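Local coordinates for malate dehydrogenase (Pyrococcus horikoshii, PDB 1V9N), which catalyses the reversible, NAD-dependent oxidation of (S)-malate to oxaloacetate as a homodimer, at residues G56-I68 against I340-R354. Sequence-based numbering, arbitrary orientation.
Sequences GVQRLKRYVDGII and IYRKVLEELNEIAKR
Ile-340, near the end of strand 338-341, brings CD1 to 4.4 Å from CG2 of Val-57, an apolar contact made just ahead of both helices. In the first turn of helix 342-354, Val-344 lays CG1 against CA of Gln-58. Glu-347 then reaches across with CG anti to its backbone N (chi1 175°) and meets Lys-61 crosswise: OE2 lies 3.3 Å from Lys-61 CD, while OE1 forms a long salt bridge of 3.6 Å to Lys-61 NZ. A water donates to OE2 and to Val-57 O and accepts from Lys-61 N, tying the carboxylate to the start of helix 60-68. With an alanine here, Lys-61 would probably lose its charged mate and the water one of its anchors. Leu-348 sends CD1 to Val-57 CG2 at 3.9 Å and CD2 crosswise to Leu-60 CD2. Ile-351 fits CD1 against Lys-61 CA and CG2 beside Val-64 CG2. Arg-354, extended to NE, receives Ile-68 CD1 over one guanidinium face; at its edge NH1 makes a weak 3.4 Å salt-bridge hydrogen bond to Asp-65 OD1, and a water bridges Asp-65 OD1 to NH2. The whole is near-parallel helix packing, axes 25° apart, an apolar seam flanked by two charged pairs, joining the C-terminal helix to helix 60-69.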
ATOM      1  N   GLY A  56      13.759 -11.948  14.363  1.00 27.70           N
ATOM      2  CA  GLY A  56      13.643 -12.402  15.738  1.00 27.88           C
ATOM      3  C   GLY A  56      14.920 -12.214  16.537  1.00 29.04           C
ATOM      4  O   GLY A  56      15.671 -11.268  16.300  1.00 28.59           O
ATOM      5  N   VAL A  57      15.171 -13.119  17.483  1.00 31.34           N
ATOM      6  CA  VAL A  57      16.362 -13.041  18.330  1.00 33.85           C
ATOM      7  C   VAL A  57      17.663 -12.992  17.533  1.00 35.22           C
ATOM      8  O   VAL A  57      18.682 -12.507  18.022  1.00 35.74           O
ATOM      9  CB  VAL A  57      16.437 -14.233  19.309  1.00 33.34           C
ATOM     10  CG1 VAL A  57      15.256 -14.197  20.254  1.00 35.12           C
ATOM     11  CG2 VAL A  57      16.465 -15.541  18.539  1.00 32.46           C
ATOM     12  N   GLN A  58      17.627 -13.503  16.309  1.00 37.45           N
ATOM     13  CA  GLN A  58      18.806 -13.501  15.453  1.00 38.89           C
ATOM     14  C   GLN A  58      19.331 -12.075  15.280  1.00 38.64           C
ATOM     15  O   GLN A  58      20.458 -11.867  14.834  1.00 39.53           O
ATOM     16  CB  GLN A  58      18.451 -14.076  14.084  1.00 42.22           C
ATOM     17  CG  GLN A  58      19.620 -14.135  13.124  1.00 47.42           C
ATOM     18  CD  GLN A  58      19.176 -14.146  11.677  1.00 49.25           C
ATOM     19  OE1 GLN A  58      18.671 -13.145  11.162  1.00 50.64           O
ATOM     20  NE2 GLN A  58      19.358 -15.280  11.012  1.00 50.64           N
ATOM     21  N   ARG A  59      18.507 -11.099  15.643  1.00 36.87           N
ATOM     22  CA  ARG A  59      18.855  -9.689  15.512  1.00 34.47           C
ATOM     23  C   ARG A  59      19.181  -9.046  16.843  1.00 31.49           C
ATOM     24  O   ARG A  59      19.278  -7.825  16.942  1.00 30.08           O
ATOM     25  CB  ARG A  59      17.684  -8.948  14.898  1.00 38.72           C
ATOM     26  CG  ARG A  59      17.189  -9.592  13.641  1.00 44.57           C
ATOM     27  CD  ARG A  59      17.825  -8.932  12.468  1.00 48.19           C
ATOM     28  NE  ARG A  59      16.838  -8.220  11.674  1.00 52.98           N
ATOM     29  CZ  ARG A  59      17.159  -7.466  10.635  1.00 54.40           C
ATOM     30  NH1 ARG A  59      18.434  -7.342  10.301  1.00 57.45           N
ATOM     31  NH2 ARG A  59      16.223  -6.863   9.919  1.00 56.43           N
ATOM     32  N   LEU A  60      19.319  -9.863  17.878  1.00 28.49           N
ATOM     33  CA  LEU A  60      19.637  -9.330  19.188  1.00 26.47           C
ATOM     34  C   LEU A  60      21.049  -8.747  19.176  1.00 26.12           C
ATOM     35  O   LEU A  60      21.317  -7.731  19.814  1.00 26.09           O
ATOM     36  CB  LEU A  60      19.536 -10.428  20.244  1.00 25.31           C
ATOM     37  CG  LEU A  60      19.829  -9.958  21.667  1.00 23.54           C
ATOM     38  CD1 LEU A  60      18.751  -8.972  22.113  1.00 23.65           C
ATOM     39  CD2 LEU A  60      19.884 -11.162  22.600  1.00 22.97           C
ATOM     40  N   LYS A  61      21.949  -9.387  18.437  1.00 25.88           N
ATOM     41  CA  LYS A  61      23.331  -8.917  18.354  1.00 27.56           C
ATOM     42  C   LYS A  61      23.399  -7.512  17.754  1.00 27.24           C
ATOM     43  O   LYS A  61      24.302  -6.735  18.072  1.00 28.11           O
ATOM     44  CB  LYS A  61      24.168  -9.880  17.510  1.00 28.76           C
ATOM     45  CG  LYS A  61      23.755  -9.949  16.053  1.00 33.45           C
ATOM     46  CD  LYS A  61      24.677 -10.869  15.263  1.00 35.91           C
ATOM     47  CE  LYS A  61      24.304 -10.879  13.787  1.00 37.67           C
ATOM     48  NZ  LYS A  61      25.229 -11.726  12.985  1.00 39.41           N
ATOM     49  N   ARG A  62      22.440  -7.196  16.887  1.00 25.11           N
ATOM     50  CA  ARG A  62      22.367  -5.891  16.243  1.00 26.06           C
ATOM     51  C   ARG A  62      22.061  -4.810  17.275  1.00 24.73           C
ATOM     52  O   ARG A  62      22.697  -3.755  17.294  1.00 23.36           O
ATOM     53  CB  ARG A  62      21.277  -5.897  15.164  1.00 28.20           C
ATOM     54  CG  ARG A  62      21.005  -4.536  14.534  1.00 31.30           C
ATOM     55  CD  ARG A  62      19.904  -4.602  13.470  1.00 30.68           C
ATOM     56  NE  ARG A  62      19.840  -3.371  12.692  1.00 31.99           N
ATOM     57  CZ  ARG A  62      19.206  -3.239  11.531  1.00 36.31           C
ATOM     58  NH1 ARG A  62      18.565  -4.273  10.996  1.00 38.54           N
ATOM     59  NH2 ARG A  62      19.226  -2.073  10.895  1.00 33.25           N
ATOM     60  N   TYR A  63      21.082  -5.076  18.133  1.00 23.61           N
ATOM     61  CA  TYR A  63      20.704  -4.114  19.158  1.00 23.32           C
ATOM     62  C   TYR A  63      21.764  -4.021  20.241  1.00 21.38           C
ATOM     63  O   TYR A  63      22.028  -2.938  20.758  1.00 22.05           O
ATOM     64  CB  TYR A  63      19.347  -4.486  19.764  1.00 24.38           C
ATOM     65  CG  TYR A  63      18.258  -4.632  18.725  1.00 28.14           C
ATOM     66  CD1 TYR A  63      18.113  -3.694  17.703  1.00 28.79           C
ATOM     67  CD2 TYR A  63      17.379  -5.712  18.754  1.00 30.43           C
ATOM     68  CE1 TYR A  63      17.120  -3.830  16.734  1.00 29.66           C
ATOM     69  CE2 TYR A  63      16.381  -5.855  17.790  1.00 30.90           C
ATOM     70  CZ  TYR A  63      16.258  -4.911  16.786  1.00 30.52           C
ATOM     71  OH  TYR A  63      15.265  -5.048  15.841  1.00 32.56           O
ATOM     72  N   VAL A  64      22.365  -5.157  20.587  1.00 21.07           N
ATOM     73  CA  VAL A  64      23.424  -5.183  21.595  1.00 21.36           C
ATOM     74  C   VAL A  64      24.578  -4.288  21.144  1.00 21.32           C
ATOM     75  O   VAL A  64      25.034  -3.432  21.892  1.00 21.26           O
ATOM     76  CB  VAL A  64      23.974  -6.618  21.812  1.00 20.18           C
ATOM     77  CG1 VAL A  64      25.281  -6.567  22.604  1.00 20.08           C
ATOM     78  CG2 VAL A  64      22.947  -7.461  22.554  1.00 18.86           C
ATOM     79  N   ASP A  65      25.045  -4.489  19.915  1.00 22.51           N
ATOM     80  CA  ASP A  65      26.147  -3.684  19.393  1.00 23.29           C
ATOM     81  C   ASP A  65      25.785  -2.201  19.362  1.00 22.06           C
ATOM     82  O   ASP A  65      26.618  -1.345  19.648  1.00 20.75           O
ATOM     83  CB  ASP A  65      26.538  -4.141  17.986  1.00 25.11           C
ATOM     84  CG  ASP A  65      27.186  -5.515  17.980  1.00 31.22           C
ATOM     85  OD1 ASP A  65      27.771  -5.905  19.017  1.00 32.08           O
ATOM     86  OD2 ASP A  65      27.127  -6.199  16.934  1.00 32.78           O
ATOM     87  N   GLY A  66      24.539  -1.905  19.008  1.00 21.96           N
ATOM     88  CA  GLY A  66      24.106  -0.519  18.955  1.00 21.59           C
ATOM     89  C   GLY A  66      24.105   0.117  20.329  1.00 18.17           C
ATOM     90  O   GLY A  66      24.429   1.289  20.481  1.00 21.29           O
ATOM     91  N   ILE A  67      23.745  -0.662  21.341  1.00 18.72           N
ATOM     92  CA  ILE A  67      23.711  -0.154  22.708  1.00 18.46           C
ATOM     93  C   ILE A  67      25.133   0.110  23.200  1.00 18.78           C
ATOM     94  O   ILE A  67      25.427   1.158  23.780  1.00 16.64           O
ATOM     95  CB  ILE A  67      23.013  -1.166  23.641  1.00 18.25           C
ATOM     96  CG1 ILE A  67      21.502  -1.140  23.376  1.00 20.62           C
ATOM     97  CG2 ILE A  67      23.327  -0.848  25.099  1.00 17.22           C
ATOM     98  CD1 ILE A  67      20.727  -2.253  24.072  1.00 20.44           C
ATOM     99  N   ILE A  68      26.016  -0.847  22.950  1.00 18.95           N
ATOM    100  CA  ILE A  68      27.407  -0.729  23.360  1.00 18.98           C
ATOM    101  C   ILE A  68      28.131   0.411  22.633  1.00 19.51           C
ATOM    102  O   ILE A  68      28.973   1.092  23.219  1.00 20.06           O
ATOM    103  CB  ILE A  68      28.141  -2.072  23.126  1.00 18.68           C
ATOM    104  CG1 ILE A  68      27.630  -3.105  24.134  1.00 20.67           C
ATOM    105  CG2 ILE A  68      29.655  -1.879  23.221  1.00 18.39           C
ATOM    106  CD1 ILE A  68      28.185  -4.512  23.932  1.00 21.96           C
ATOM    107  N   ILE A 340      15.130 -22.564  17.333  1.00 44.34           N
ATOM    108  CA  ILE A 340      16.217 -21.633  17.061  1.00 44.43           C
ATOM    109  C   ILE A 340      17.373 -22.375  16.405  1.00 45.06           C
ATOM    110  O   ILE A 340      17.849 -23.384  16.924  1.00 46.62           O
ATOM    111  CB  ILE A 340      16.724 -20.967  18.360  1.00 43.98           C
ATOM    112  CG1 ILE A 340      15.580 -20.201  19.029  1.00 43.90           C
ATOM    113  CG2 ILE A 340      17.885 -20.032  18.048  1.00 42.39           C
ATOM    114  CD1 ILE A 340      15.970 -19.511  20.317  1.00 45.94           C
ATOM    115  N   TYR A 341      17.815 -21.870  15.259  1.00 45.26           N
ATOM    116  CA  TYR A 341      18.908 -22.475  14.515  1.00 46.49           C
ATOM    117  C   TYR A 341      20.100 -22.756  15.431  1.00 47.56           C
ATOM    118  O   TYR A 341      20.216 -22.174  16.511  1.00 46.86           O
ATOM    119  CB  TYR A 341      19.317 -21.543  13.371  1.00 47.65           C
ATOM    120  CG  TYR A 341      20.275 -22.148  12.369  1.00 50.39           C
ATOM    121  CD1 TYR A 341      19.954 -23.324  11.689  1.00 51.96           C
ATOM    122  CD2 TYR A 341      21.488 -21.528  12.077  1.00 51.72           C
ATOM    123  CE1 TYR A 341      20.820 -23.866  10.740  1.00 53.04           C
ATOM    124  CE2 TYR A 341      22.360 -22.061  11.130  1.00 53.99           C
ATOM    125  CZ  TYR A 341      22.020 -23.229  10.465  1.00 53.85           C
ATOM    126  OH  TYR A 341      22.880 -23.754   9.528  1.00 55.03           O
ATOM    127  N   ARG A 342      20.981 -23.652  14.994  1.00 48.49           N
ATOM    128  CA  ARG A 342      22.159 -24.023  15.771  1.00 49.09           C
ATOM    129  C   ARG A 342      23.155 -22.880  15.938  1.00 47.86           C
ATOM    130  O   ARG A 342      23.477 -22.493  17.061  1.00 48.20           O
ATOM    131  CB  ARG A 342      22.859 -25.226  15.124  1.00 50.82           C
ATOM    132  CG  ARG A 342      23.074 -25.097  13.620  1.00 54.14           C
ATOM    133  CD  ARG A 342      23.897 -26.252  13.041  1.00 57.29           C
ATOM    134  NE  ARG A 342      25.333 -26.105  13.283  1.00 59.68           N
ATOM    135  CZ  ARG A 342      25.938 -26.345  14.444  1.00 60.82           C
ATOM    136  NH1 ARG A 342      25.241 -26.757  15.496  1.00 61.36           N
ATOM    137  NH2 ARG A 342      27.247 -26.160  14.556  1.00 61.76           N
ATOM    138  N   LYS A 343      23.641 -22.348  14.823  1.00 46.93           N
ATOM    139  CA  LYS A 343      24.610 -21.257  14.851  1.00 46.42           C
ATOM    140  C   LYS A 343      24.098 -20.019  15.581  1.00 45.28           C
ATOM    141  O   LYS A 343      24.875 -19.292  16.205  1.00 44.31           O
ATOM    142  CB  LYS A 343      25.019 -20.878  13.425  1.00 47.81           C
ATOM    143  CG  LYS A 343      25.825 -21.944  12.704  1.00 50.06           C
ATOM    144  CD  LYS A 343      26.246 -21.473  11.320  1.00 50.43           C
ATOM    145  CE  LYS A 343      27.102 -22.515  10.618  1.00 51.47           C
ATOM    146  NZ  LYS A 343      27.530 -22.061   9.265  1.00 51.14           N
ATOM    147  N   VAL A 344      22.794 -19.774  15.496  1.00 43.68           N
ATOM    148  CA  VAL A 344      22.199 -18.620  16.159  1.00 41.95           C
ATOM    149  C   VAL A 344      22.214 -18.819  17.668  1.00 40.59           C
ATOM    150  O   VAL A 344      22.505 -17.889  18.424  1.00 39.16           O
ATOM    151  CB  VAL A 344      20.745 -18.392  15.691  1.00 42.57           C
ATOM    152  CG1 VAL A 344      20.098 -17.275  16.505  1.00 41.63           C
ATOM    153  CG2 VAL A 344      20.732 -18.040  14.212  1.00 41.69           C
ATOM    154  N   LEU A 345      21.901 -20.038  18.100  1.00 40.03           N
ATOM    155  CA  LEU A 345      21.884 -20.364  19.520  1.00 40.31           C
ATOM    156  C   LEU A 345      23.279 -20.184  20.122  1.00 40.16           C
ATOM    157  O   LEU A 345      23.419 -19.736  21.259  1.00 38.38           O
ATOM    158  CB  LEU A 345      21.414 -21.803  19.723  1.00 42.02           C
ATOM    159  CG  LEU A 345      21.191 -22.246  21.171  1.00 42.73           C
ATOM    160  CD1 LEU A 345      20.110 -21.395  21.814  1.00 43.84           C
ATOM    161  CD2 LEU A 345      20.792 -23.714  21.195  1.00 44.18           C
ATOM    162  N   GLU A 346      24.304 -20.540  19.350  1.00 40.83           N
ATOM    163  CA  GLU A 346      25.689 -20.404  19.797  1.00 41.91           C
ATOM    164  C   GLU A 346      25.970 -18.917  19.969  1.00 40.55           C
ATOM    165  O   GLU A 346      26.563 -18.484  20.957  1.00 40.48           O
ATOM    166  CB  GLU A 346      26.644 -20.993  18.750  1.00 43.99           C
ATOM    167  CG  GLU A 346      26.488 -22.496  18.530  1.00 48.76           C
ATOM    168  CD  GLU A 346      27.284 -23.009  17.334  1.00 52.05           C
ATOM    169  OE1 GLU A 346      27.331 -24.244  17.135  1.00 52.75           O
ATOM    170  OE2 GLU A 346      27.854 -22.182  16.588  1.00 54.18           O
ATOM    171  N   GLU A 347      25.522 -18.145  18.988  1.00 39.12           N
ATOM    172  CA  GLU A 347      25.686 -16.700  18.972  1.00 37.03           C
ATOM    173  C   GLU A 347      25.069 -16.056  20.215  1.00 35.23           C
ATOM    174  O   GLU A 347      25.671 -15.181  20.832  1.00 34.00           O
ATOM    175  CB  GLU A 347      25.035 -16.152  17.700  1.00 39.30           C
ATOM    176  CG  GLU A 347      25.002 -14.637  17.559  1.00 42.69           C
ATOM    177  CD  GLU A 347      24.307 -14.208  16.276  1.00 44.53           C
ATOM    178  OE1 GLU A 347      24.843 -14.499  15.183  1.00 45.16           O
ATOM    179  OE2 GLU A 347      23.221 -13.593  16.357  1.00 45.05           O
ATOM    180  N   LEU A 348      23.873 -16.502  20.586  1.00 33.50           N
ATOM    181  CA  LEU A 348      23.187 -15.959  21.752  1.00 31.97           C
ATOM    182  C   LEU A 348      23.906 -16.282  23.060  1.00 31.59           C
ATOM    183  O   LEU A 348      23.924 -15.466  23.980  1.00 29.95           O
ATOM    184  CB  LEU A 348      21.744 -16.479  21.815  1.00 32.35           C
ATOM    185  CG  LEU A 348      20.835 -16.095  20.644  1.00 32.00           C
ATOM    186  CD1 LEU A 348      19.431 -16.632  20.886  1.00 33.47           C
ATOM    187  CD2 LEU A 348      20.805 -14.581  20.492  1.00 31.31           C
ATOM    188  N   ASN A 349      24.490 -17.472  23.152  1.00 31.04           N
ATOM    189  CA  ASN A 349      25.208 -17.840  24.365  1.00 30.48           C
ATOM    190  C   ASN A 349      26.511 -17.050  24.470  1.00 27.19           C
ATOM    191  O   ASN A 349      26.964 -16.735  25.565  1.00 27.34           O
ATOM    192  CB  ASN A 349      25.476 -19.350  24.396  1.00 31.57           C
ATOM    193  CG  ASN A 349      24.227 -20.149  24.725  1.00 33.33           C
ATOM    194  OD1 ASN A 349      23.516 -19.840  25.685  1.00 32.69           O
ATOM    195  ND2 ASN A 349      23.955 -21.183  23.933  1.00 33.75           N
ATOM    196  N   GLU A 350      27.105 -16.721  23.328  1.00 27.36           N
ATOM    197  CA  GLU A 350      28.330 -15.929  23.315  1.00 29.52           C
ATOM    198  C   GLU A 350      27.984 -14.522  23.821  1.00 29.13           C
ATOM    199  O   GLU A 350      28.745 -13.916  24.580  1.00 29.63           O
ATOM    200  CB  GLU A 350      28.901 -15.856  21.898  1.00 33.32           C
ATOM    201  CG  GLU A 350      30.119 -14.954  21.750  1.00 41.29           C
ATOM    202  CD  GLU A 350      31.287 -15.378  22.632  1.00 46.14           C
ATOM    203  OE1 GLU A 350      31.166 -15.281  23.875  1.00 48.64           O
ATOM    204  OE2 GLU A 350      32.326 -15.808  22.079  1.00 47.08           O
ATOM    205  N   ILE A 351      26.830 -14.009  23.402  1.00 26.94           N
ATOM    206  CA  ILE A 351      26.374 -12.693  23.843  1.00 25.60           C
ATOM    207  C   ILE A 351      26.183 -12.725  25.355  1.00 25.08           C
ATOM    208  O   ILE A 351      26.547 -11.778  26.059  1.00 24.25           O
ATOM    209  CB  ILE A 351      25.027 -12.302  23.180  1.00 24.73           C
ATOM    210  CG1 ILE A 351      25.252 -11.958  21.708  1.00 23.00           C
ATOM    211  CG2 ILE A 351      24.391 -11.128  23.925  1.00 23.27           C
ATOM    212  CD1 ILE A 351      23.977 -11.565  20.969  1.00 26.43           C
ATOM    213  N   ALA A 352      25.610 -13.819  25.847  1.00 24.25           N
ATOM    214  CA  ALA A 352      25.375 -13.982  27.278  1.00 24.86           C
ATOM    215  C   ALA A 352      26.709 -13.967  28.039  1.00 26.12           C
ATOM    216  O   ALA A 352      26.816 -13.374  29.112  1.00 26.04           O
ATOM    217  CB  ALA A 352      24.632 -15.293  27.540  1.00 25.11           C
ATOM    218  N   LYS A 353      27.719 -14.626  27.478  1.00 27.28           N
ATOM    219  CA  LYS A 353      29.042 -14.683  28.095  1.00 30.05           C
ATOM    220  C   LYS A 353      29.682 -13.295  28.106  1.00 28.98           C
ATOM    221  O   LYS A 353      30.217 -12.857  29.122  1.00 30.41           O
ATOM    222  CB  LYS A 353      29.943 -15.658  27.330  1.00 32.60           C
ATOM    223  CG  LYS A 353      29.415 -17.083  27.290  1.00 38.53           C
ATOM    224  CD  LYS A 353      30.171 -17.933  26.286  1.00 40.70           C
ATOM    225  CE  LYS A 353      29.554 -19.320  26.175  1.00 43.62           C
ATOM    226  NZ  LYS A 353      30.251 -20.163  25.167  1.00 45.42           N
ATOM    227  N   ARG A 354      29.615 -12.606  26.971  1.00 27.47           N
ATOM    228  CA  ARG A 354      30.184 -11.267  26.852  1.00 26.19           C
ATOM    229  C   ARG A 354      29.619 -10.291  27.879  1.00 26.44           C
ATOM    230  O   ARG A 354      30.371  -9.611  28.574  1.00 27.76           O
ATOM    231  CB  ARG A 354      29.935 -10.705  25.449  1.00 24.65           C
ATOM    232  CG  ARG A 354      30.447  -9.286  25.249  1.00 22.67           C
ATOM    233  CD  ARG A 354      30.128  -8.768  23.848  1.00 22.14           C
ATOM    234  NE  ARG A 354      30.784  -7.491  23.564  1.00 21.57           N
ATOM    235  CZ  ARG A 354      30.395  -6.647  22.613  1.00 24.87           C
ATOM    236  NH1 ARG A 354      29.347  -6.939  21.849  1.00 25.12           N
ATOM    237  NH2 ARG A 354      31.052  -5.508  22.420  1.00 21.35           N
TER
HETATM  238  O   HOH W   1      21.560 -12.248  17.938  1.00 25.96           O
HETATM  239  O   HOH W   2      27.170 -13.438  15.173  1.00 57.09           O
HETATM  240  O   HOH W   3      29.716  -4.358  20.280  1.00 31.30           O